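Long-range contact in transcriptional regulator, MarR family, putative (Bacillus cereus, PDB 3BJA), which probably binds DNA as a dimeric winged helix-turn-helix transcription factor of the MarR family: residues 41-46 / 91-96. Sequence-based numbering, arbitrary orientation.
Sequences VLAKSG and VYLTKK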
ATOM      1  N   VAL A  41     -12.304   5.400  -8.967  1.00 73.37           N
ATOM      2  CA  VAL A  41     -11.923   6.807  -9.215  1.00 72.75           C
ATOM      3  C   VAL A  41     -12.570   7.354 -10.497  1.00 72.87           C
ATOM      4  O   VAL A  41     -13.207   8.410 -10.452  1.00 74.77           O
ATOM      5  CB  VAL A  41     -10.393   7.003  -9.285  1.00 73.62           C
ATOM      6  CG1 VAL A  41     -10.028   8.394  -9.882  1.00 72.06           C
ATOM      7  CG2 VAL A  41      -9.760   6.778  -7.903  1.00 73.56           C
ATOM      8  N   LEU A  42     -12.439   6.618 -11.608  1.00 72.62           N
ATOM      9  CA  LEU A  42     -12.996   7.049 -12.914  1.00 72.27           C
ATOM     10  C   LEU A  42     -14.521   7.034 -13.039  1.00 72.64           C
ATOM     11  O   LEU A  42     -15.051   7.626 -13.985  1.00 73.35           O
ATOM     12  CB  LEU A  42     -12.383   6.245 -14.077  1.00 72.17           C
ATOM     13  CG  LEU A  42     -10.908   6.448 -14.440  1.00 73.75           C
ATOM     14  CD1 LEU A  42     -10.560   5.476 -15.554  1.00 72.47           C
ATOM     15  CD2 LEU A  42     -10.579   7.885 -14.864  1.00 72.90           C
ATOM     16  N   ALA A  43     -15.226   6.318 -12.161  1.00 73.35           N
ATOM     17  CA  ALA A  43     -16.699   6.328 -12.189  1.00 74.45           C
ATOM     18  C   ALA A  43     -17.209   7.624 -11.551  1.00 73.70           C
ATOM     19  O   ALA A  43     -18.083   8.282 -12.143  1.00 67.73           O
ATOM     20  CB  ALA A  43     -17.263   5.136 -11.476  1.00 75.77           C
ATOM     21  N   LYS A  44     -16.644   7.976 -10.371  1.00 74.85           N
ATOM     22  CA  LYS A  44     -17.015   9.201  -9.592  1.00 77.56           C
ATOM     23  C   LYS A  44     -16.735  10.468 -10.392  1.00 80.55           C
ATOM     24  O   LYS A  44     -17.639  11.272 -10.631  1.00 83.37           O
ATOM     25  CB  LYS A  44     -16.277   9.291  -8.245  1.00 78.49           C
ATOM     26  CG  LYS A  44     -16.594   8.186  -7.236  1.00 81.41           C
ATOM     27  N   SER A  45     -15.483  10.635 -10.808  1.00 81.68           N
ATOM     28  CA  SER A  45     -15.100  11.759 -11.671  1.00 82.40           C
ATOM     29  C   SER A  45     -15.430  11.377 -13.109  1.00 81.60           C
ATOM     30  O   SER A  45     -15.601  10.203 -13.421  1.00 82.77           O
ATOM     31  CB  SER A  45     -13.598  12.030 -11.559  1.00 84.42           C
ATOM     32  OG  SER A  45     -12.814  10.963 -12.103  1.00 86.51           O
ATOM     33  N   GLY A  46     -15.500  12.344 -14.003  1.00 79.44           N
ATOM     34  CA  GLY A  46     -15.751  12.027 -15.403  1.00 79.48           C
ATOM     35  C   GLY A  46     -14.430  11.740 -16.107  1.00 80.31           C
ATOM     36  O   GLY A  46     -13.533  11.062 -15.577  1.00 79.09           O
ATOM     37  N   VAL A  91      -8.393  10.412 -19.640  1.00 67.61           N
ATOM     38  CA  VAL A  91      -8.767   9.000 -19.417  1.00 67.34           C
ATOM     39  C   VAL A  91     -10.218   8.890 -18.915  1.00 67.48           C
ATOM     40  O   VAL A  91     -10.696   9.742 -18.165  1.00 66.33           O
ATOM     41  CB  VAL A  91      -7.847   8.326 -18.364  1.00 67.24           C
ATOM     42  CG1 VAL A  91      -8.028   6.810 -18.385  1.00 64.07           C
ATOM     43  CG2 VAL A  91      -6.387   8.663 -18.617  1.00 69.67           C
ATOM     44  N   TYR A  92     -10.908   7.826 -19.317  1.00 68.61           N
ATOM     45  CA  TYR A  92     -12.304   7.603 -18.918  1.00 68.44           C
ATOM     46  C   TYR A  92     -12.731   6.151 -19.082  1.00 69.18           C
ATOM     47  O   TYR A  92     -12.093   5.392 -19.821  1.00 68.63           O
ATOM     48  CB  TYR A  92     -13.258   8.550 -19.685  1.00 66.38           C
ATOM     49  CG  TYR A  92     -13.236   8.447 -21.195  1.00 65.84           C
ATOM     50  CD1 TYR A  92     -12.202   9.034 -21.943  1.00 67.24           C
ATOM     51  CD2 TYR A  92     -14.275   7.811 -21.897  1.00 62.48           C
ATOM     52  CE1 TYR A  92     -12.174   8.954 -23.358  1.00 63.03           C
ATOM     53  CE2 TYR A  92     -14.266   7.734 -23.315  1.00 61.56           C
ATOM     54  CZ  TYR A  92     -13.210   8.307 -24.036  1.00 66.08           C
ATOM     55  OH  TYR A  92     -13.181   8.244 -25.419  1.00 66.49           O
ATOM     56  N   LEU A  93     -13.795   5.776 -18.365  1.00 69.67           N
ATOM     57  CA  LEU A  93     -14.366   4.427 -18.460  1.00 67.96           C
ATOM     58  C   LEU A  93     -15.102   4.225 -19.775  1.00 67.08           C
ATOM     59  O   LEU A  93     -15.755   5.139 -20.270  1.00 65.77           O
ATOM     60  CB  LEU A  93     -15.356   4.134 -17.318  1.00 68.01           C
ATOM     61  CG  LEU A  93     -14.803   3.892 -15.916  1.00 67.96           C
ATOM     62  CD1 LEU A  93     -15.960   3.639 -14.962  1.00 67.13           C
ATOM     63  CD2 LEU A  93     -13.831   2.720 -15.888  1.00 60.12           C
ATOM     64  N   THR A  94     -14.983   3.014 -20.316  1.00 67.35           N
ATOM     65  CA  THR A  94     -15.721   2.587 -21.498  1.00 68.07           C
ATOM     66  C   THR A  94     -17.034   1.987 -20.968  1.00 69.39           C
ATOM     67  O   THR A  94     -17.222   1.870 -19.737  1.00 67.73           O
ATOM     68  CB  THR A  94     -14.970   1.490 -22.282  1.00 67.92           C
ATOM     69  OG1 THR A  94     -14.838   0.319 -21.461  1.00 68.78           O
ATOM     70  CG2 THR A  94     -13.584   1.978 -22.726  1.00 68.92           C
ATOM     71  N   LYS A  95     -17.921   1.589 -21.893  1.00 69.76           N
ATOM     72  CA  LYS A  95     -19.195   0.949 -21.530  1.00 69.49           C
ATOM     73  C   LYS A  95     -18.932  -0.337 -20.716  1.00 69.44           C
ATOM     74  O   LYS A  95     -19.555  -0.537 -19.661  1.00 68.06           O
ATOM     75  CB  LYS A  95     -20.050   0.678 -22.768  1.00 68.97           C
ATOM     76  CG  LYS A  95     -21.491   0.268 -22.455  1.00 70.68           C
ATOM     77  CD  LYS A  95     -22.357   0.304 -23.728  1.00 70.75           C
ATOM     78  CE  LYS A  95     -23.765  -0.219 -23.491  1.00 71.72           C
ATOM     79  NZ  LYS A  95     -24.561  -0.280 -24.768  1.00 71.91           N
ATOM     80  N   LYS A  96     -17.976  -1.154 -21.187  1.00 69.32           N
ATOM     81  CA  LYS A  96     -17.531  -2.387 -20.500  1.00 69.12           C
ATOM     82  C   LYS A  96     -17.030  -2.113 -19.071  1.00 70.49           C
ATOM     83  O   LYS A  96     -17.346  -2.859 -18.149  1.00 71.40           O
ATOM     84  CB  LYS A  96     -16.413  -3.083 -21.304  1.00 68.79           C
ATOM     85  CG  LYS A  96     -15.869  -4.381 -20.671  1.00 68.80           C
ATOM     86  CD  LYS A  96     -14.672  -4.967 -21.390  1.00 66.79           C
ATOM     87  CE  LYS A  96     -14.192  -6.201 -20.638  1.00 64.46           C
ATOM     88  NZ  LYS A  96     -13.037  -6.892 -21.247  1.00 63.53           N
TER
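Leu42, in the last turn of helix 33-44, comes closest to strand 89-93 at Tyr92, with 6.1 Å between their CA atoms; the contacts between side chains are apolar. Leu42 contributes the largest share of the buried surface, 82 of 238 Å², its CA-CB bond aimed at the strand. With CG anti to its carbonyl carbon (chi1 -69°) and an extended chi2, both methyls reach the strand backbone. Leu42 CD2 lies 3.8 Å from Val91 O. Leu42 CD1 meets Val91 CG1 at 4.0 Å, the two side chains crossing at about a right angle. Leu93 packs closer to the helix backbone, its CD1 3.9 Å from Ala43 CA and 4.0 Å from Ala43 CB. Leu93 CG sits 3.8 Å from Leu42 CB. Leu42 is therefore flanked by Val91 and Leu93, while the ring of Tyr92 extends off the helix side and makes a cation-pi contact with Lys47. At the helix terminus, Val41 O accepts from both Ser45 N and Ser45 OG, the hydroxyl (3.1 Å) approaching from above the carbonyl plane. Leu42 also touches Val77 in strand 77-81, and Val91 pairs by backbone hydrogen bonds with Val48, placing the contact against the three-stranded antiparallel sheet. The packing joins helix 33-44 to a wing strand, with Leu42 and Val91 as its buried part, in the winged helix-turn-helix domain of MarR-type proteins.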